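PDB 2YR1: 3-dehydroquinate dehydratase from Geobacillus kaustophilus, which probably catalyses the cis-dehydration of 3-dehydroquinate to 3-dehydroshikimate through a Schiff-base intermediate, the third step of the chorismate pathway. Local coordinates for residues Ile15-Val27 with Ala225-Gln239. Numbering follows the deposited sequence.
Sequences IGGTEPCICAPVV and AVTFAVGNQSSAPGQ
The Phe228 ring carries Cys23 on one face: SG sits over the ring centre, 4.2 Å from the centroid and 12° off the normal, a Cys sulfur-aromatic contact, while CB makes a CH-pi contact over the same face, nearer CD2 and CE2. The sulfur arrives there because it stands anti to the backbone N of Cys23 (chi1 -180°). This pair illustrates how a TIM barrel closes: strand 226-228, the eighth, runs parallel to strand 21-26, the first. Four backbone hydrogen bonds link strand 21-26 to residues 225-229, from Cys21 N to Ala225 O, Thr227 N to Cys21 O, Cys23 N to Thr227 O and Ala229 N to Cys23 O. Cys21, Cys23, Val226 and Phe228 share one sheet face, with Val226 CG1 against Cys23 CB at 3.7 Å. On the other face Ile22 CG1 lies beside Thr227 CG2, and Ile22 CG2 meets Ala229 CB, both residues touching Val245 of helix 242-256.

Beyond the strands, the loop carrying Ser235 and Gln239, both predicted to bind 3-dehydroquinate, folds over Pro25. Water 3 joins Pro25 O to Gly231 N and Gln233 O. Farther along, the side chains of Val27 and Gln233 cross at about a right angle, with Val27 CG2 3.2 Å from Gln233 CD. Both polar atoms of the Gln239 amide are engaged: OE1 accepts Ser235 N, which approaches from above the carbonyl plane, and NE2 donates to Ser235 OG at 3.1 Å, which probably fixes the rotation of the amide. At chi1 71° that hydroxyl stands between its own backbone N and carbonyl carbon, and Ser235 OG rests 3.4 Å from Pro25 CB.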
loop_
_atom_site.group_PDB
_atom_site.type_symbol
_atom_site.label_atom_id
_atom_site.label_comp_id
_atom_site.label_asym_id
_atom_site.label_seq_id
_atom_site.Cartn_x
_atom_site.Cartn_y
_atom_site.Cartn_z
ATOM N N ILE A 15 6.293 -15.924 13.067
ATOM C CA ILE A 15 6.766 -14.789 12.255
ATOM C C ILE A 15 7.041 -15.336 10.855
ATOM O O ILE A 15 7.863 -16.255 10.679
ATOM C CB ILE A 15 8.102 -14.181 12.760
ATOM C CG1 ILE A 15 7.944 -13.592 14.162
ATOM C CG2 ILE A 15 8.567 -13.084 11.795
ATOM C CD1 ILE A 15 9.279 -13.246 14.783
ATOM N N GLY A 16 6.368 -14.772 9.863
ATOM C CA GLY A 16 6.568 -15.229 8.498
ATOM C C GLY A 16 5.407 -16.079 7.997
ATOM O O GLY A 16 5.446 -16.587 6.888
ATOM N N GLY A 17 4.368 -16.229 8.814
ATOM C CA GLY A 17 3.226 -17.030 8.403
ATOM C C GLY A 17 2.213 -16.255 7.583
ATOM O O GLY A 17 2.552 -15.510 6.661
ATOM N N THR A 18 0.956 -16.433 7.948
ATOM C CA THR A 18 -0.160 -15.775 7.292
ATOM C C THR A 18 -0.352 -14.371 7.861
ATOM O O THR A 18 -0.693 -13.443 7.143
ATOM C CB THR A 18 -1.461 -16.544 7.553
ATOM O OG1 THR A 18 -1.294 -17.912 7.171
ATOM C CG2 THR A 18 -2.602 -15.926 6.749
ATOM N N GLU A 19 -0.137 -14.237 9.165
ATOM C CA GLU A 19 -0.330 -12.971 9.855
ATOM C C GLU A 19 0.900 -12.084 9.978
ATOM O O GLU A 19 1.974 -12.533 10.391
ATOM C CB GLU A 19 -0.850 -13.221 11.271
ATOM C CG GLU A 19 -1.993 -14.184 11.353
ATOM C CD GLU A 19 -3.112 -13.801 10.431
ATOM O OE1 GLU A 19 -3.673 -12.693 10.605
ATOM O OE2 GLU A 19 -3.424 -14.610 9.529
ATOM N N PRO A 20 0.764 -10.809 9.609
ATOM C CA PRO A 20 1.979 -10.012 9.778
ATOM C C PRO A 20 2.159 -9.746 11.294
ATOM O O PRO A 20 1.184 -9.694 12.038
ATOM C CB PRO A 20 1.702 -8.742 8.948
ATOM C CG PRO A 20 0.233 -8.763 8.621
ATOM C CD PRO A 20 -0.166 -10.219 8.628
ATOM N N CYS A 21 3.394 -9.644 11.770
ATOM C CA CYS A 21 3.605 -9.366 13.197
ATOM C C CYS A 21 3.867 -7.894 13.441
ATOM O O CYS A 21 4.541 -7.236 12.649
ATOM C CB CYS A 21 4.781 -10.169 13.743
ATOM S SG CYS A 21 4.444 -11.906 13.775
ATOM N N ILE A 22 3.312 -7.377 14.530
ATOM C CA ILE A 22 3.504 -5.984 14.888
ATOM C C ILE A 22 4.497 -5.894 16.041
ATOM O O ILE A 22 4.271 -6.473 17.116
ATOM C CB ILE A 22 2.189 -5.318 15.356
ATOM C CG1 ILE A 22 1.136 -5.379 14.251
ATOM C CG2 ILE A 22 2.467 -3.895 15.742
ATOM C CD1 ILE A 22 -0.219 -4.801 14.636
ATOM N N CYS A 23 5.589 -5.173 15.821
ATOM C CA CYS A 23 6.594 -4.972 16.865
ATOM C C CYS A 23 6.515 -3.528 17.404
ATOM O O CYS A 23 6.460 -2.573 16.627
ATOM C CB CYS A 23 8.002 -5.212 16.309
ATOM S SG CYS A 23 9.300 -4.977 17.572
ATOM N N ALA A 24 6.526 -3.369 18.730
ATOM C CA ALA A 24 6.457 -2.032 19.322
ATOM C C ALA A 24 7.717 -1.744 20.141
ATOM O O ALA A 24 8.108 -2.538 20.987
ATOM C CB ALA A 24 5.205 -1.920 20.202
ATOM N N PRO A 25 8.357 -0.589 19.908
ATOM C CA PRO A 25 9.568 -0.263 20.654
ATOM C C PRO A 25 9.314 0.336 22.031
ATOM O O PRO A 25 8.310 0.984 22.267
ATOM C CB PRO A 25 10.245 0.746 19.752
ATOM C CG PRO A 25 9.058 1.560 19.306
ATOM C CD PRO A 25 8.072 0.464 18.916
ATOM N N VAL A 26 10.248 0.097 22.935
ATOM C CA VAL A 26 10.188 0.660 24.270
ATOM C C VAL A 26 11.502 1.410 24.342
ATOM O O VAL A 26 12.571 0.808 24.203
ATOM C CB VAL A 26 10.183 -0.412 25.373
ATOM C CG1 VAL A 26 10.340 0.257 26.731
ATOM C CG2 VAL A 26 8.899 -1.201 25.338
ATOM N N VAL A 27 11.424 2.728 24.495
ATOM C CA VAL A 27 12.617 3.548 24.600
ATOM C C VAL A 27 12.546 4.200 25.970
ATOM O O VAL A 27 11.548 4.836 26.328
ATOM C CB VAL A 27 12.685 4.646 23.502
ATOM C CG1 VAL A 27 12.730 4.009 22.122
ATOM C CG2 VAL A 27 11.498 5.580 23.613
ATOM N N ALA A 225 7.846 -9.560 7.061
ATOM C CA ALA A 225 7.163 -10.282 8.130
ATOM C C ALA A 225 6.837 -9.531 9.396
ATOM O O ALA A 225 5.986 -9.979 10.182
ATOM C CB ALA A 225 7.962 -11.520 8.488
ATOM N N VAL A 226 7.507 -8.406 9.609
ATOM C CA VAL A 226 7.301 -7.627 10.815
ATOM C C VAL A 226 7.156 -6.150 10.483
ATOM O O VAL A 226 7.842 -5.662 9.598
ATOM C CB VAL A 226 8.506 -7.737 11.751
ATOM C CG1 VAL A 226 8.241 -6.935 13.014
ATOM C CG2 VAL A 226 8.806 -9.182 12.059
ATOM N N THR A 227 6.252 -5.452 11.164
ATOM C CA THR A 227 6.099 -4.007 10.945
ATOM C C THR A 227 6.199 -3.355 12.333
ATOM O O THR A 227 5.670 -3.889 13.313
ATOM C CB THR A 227 4.740 -3.635 10.281
ATOM O OG1 THR A 227 4.694 -2.220 10.034
ATOM C CG2 THR A 227 3.565 -3.997 11.200
ATOM N N PHE A 228 6.911 -2.233 12.418
ATOM C CA PHE A 228 7.083 -1.533 13.680
ATOM C C PHE A 228 6.054 -0.410 13.849
ATOM O O PHE A 228 5.943 0.477 12.995
ATOM C CB PHE A 228 8.499 -0.960 13.792
ATOM C CG PHE A 228 9.584 -2.006 13.963
ATOM C CD1 PHE A 228 10.756 -1.689 14.640
ATOM C CD2 PHE A 228 9.445 -3.291 13.444
ATOM C CE1 PHE A 228 11.772 -2.638 14.802
ATOM C CE2 PHE A 228 10.458 -4.251 13.598
ATOM C CZ PHE A 228 11.618 -3.922 14.278
ATOM N N ALA A 229 5.312 -0.454 14.957
ATOM C CA ALA A 229 4.281 0.556 15.240
ATOM C C ALA A 229 4.511 1.209 16.599
ATOM O O ALA A 229 5.317 0.723 17.407
ATOM C CB ALA A 229 2.919 -0.087 15.211
ATOM N N VAL A 230 3.807 2.302 16.865
ATOM C CA VAL A 230 3.968 2.976 18.150
ATOM C C VAL A 230 3.038 2.391 19.202
ATOM O O VAL A 230 1.821 2.333 19.010
ATOM C CB VAL A 230 3.684 4.486 18.049
ATOM C CG1 VAL A 230 3.781 5.135 19.455
ATOM C CG2 VAL A 230 4.666 5.136 17.095
ATOM N N GLY A 231 3.620 1.946 20.310
ATOM C CA GLY A 231 2.834 1.394 21.401
ATOM C C GLY A 231 2.792 2.437 22.512
ATOM O O GLY A 231 1.861 2.471 23.327
ATOM N N ASN A 232 3.829 3.275 22.549
ATOM C CA ASN A 232 3.926 4.372 23.511
ATOM C C ASN A 232 4.730 5.483 22.866
ATOM O O ASN A 232 4.213 6.577 22.624
ATOM C CB ASN A 232 4.622 3.953 24.813
ATOM C CG ASN A 232 4.685 5.099 25.834
ATOM O OD1 ASN A 232 3.673 5.473 26.427
ATOM N ND2 ASN A 232 5.868 5.670 26.018
ATOM N N GLN A 233 5.997 5.198 22.589
ATOM C CA GLN A 233 6.880 6.181 21.973
ATOM C C GLN A 233 7.364 5.710 20.611
ATOM O O GLN A 233 7.245 4.539 20.276
ATOM C CB GLN A 233 8.083 6.449 22.879
ATOM C CG GLN A 233 8.540 7.904 22.879
ATOM C CD GLN A 233 9.631 8.181 23.902
ATOM O OE1 GLN A 233 9.484 7.863 25.087
ATOM N NE2 GLN A 233 10.733 8.785 23.448
ATOM N N SER A 234 7.907 6.636 19.829
ATOM C CA SER A 234 8.427 6.330 18.503
ATOM C C SER A 234 9.929 6.093 18.633
ATOM O O SER A 234 10.608 6.812 19.367
ATOM C CB SER A 234 8.164 7.509 17.552
ATOM O OG SER A 234 8.726 7.291 16.265
ATOM N N SER A 235 10.447 5.087 17.931
ATOM C CA SER A 235 11.882 4.796 17.982
ATOM C C SER A 235 12.501 5.072 16.618
ATOM O O SER A 235 13.713 4.976 16.446
ATOM C CB SER A 235 12.132 3.332 18.366
ATOM O OG SER A 235 11.774 2.464 17.300
ATOM N N ALA A 236 11.649 5.406 15.651
ATOM C CA ALA A 236 12.082 5.697 14.289
ATOM C C ALA A 236 11.000 6.486 13.526
ATOM O O ALA A 236 9.812 6.333 13.780
ATOM C CB ALA A 236 12.397 4.390 13.551
ATOM N N PRO A 237 11.416 7.336 12.575
ATOM C CA PRO A 237 10.501 8.156 11.769
ATOM C C PRO A 237 9.442 7.389 10.970
ATOM O O PRO A 237 9.732 6.389 10.314
ATOM C CB PRO A 237 11.454 8.948 10.867
ATOM C CG PRO A 237 12.672 8.061 10.785
ATOM C CD PRO A 237 12.815 7.598 12.203
ATOM N N GLY A 238 8.203 7.856 11.049
ATOM C CA GLY A 238 7.132 7.215 10.302
ATOM C C GLY A 238 6.357 6.087 10.958
ATOM O O GLY A 238 5.460 5.529 10.336
ATOM N N GLN A 239 6.682 5.738 12.199
ATOM C CA GLN A 239 5.949 4.669 12.866
ATOM C C GLN A 239 4.534 5.175 13.189
ATOM O O GLN A 239 4.354 6.287 13.673
ATOM C CB GLN A 239 6.685 4.220 14.143
ATOM C CG GLN A 239 8.113 3.678 13.901
ATOM C CD GLN A 239 8.779 3.152 15.169
ATOM O OE1 GLN A 239 8.423 3.554 16.283
ATOM N NE2 GLN A 239 9.765 2.267 15.004
HETATM O O HOH W 1 4.803 -12.601 10.195
HETATM O O HOH W 2 7.774 3.149 24.159
HETATM O O HOH W 3 6.021 2.074 21.345
#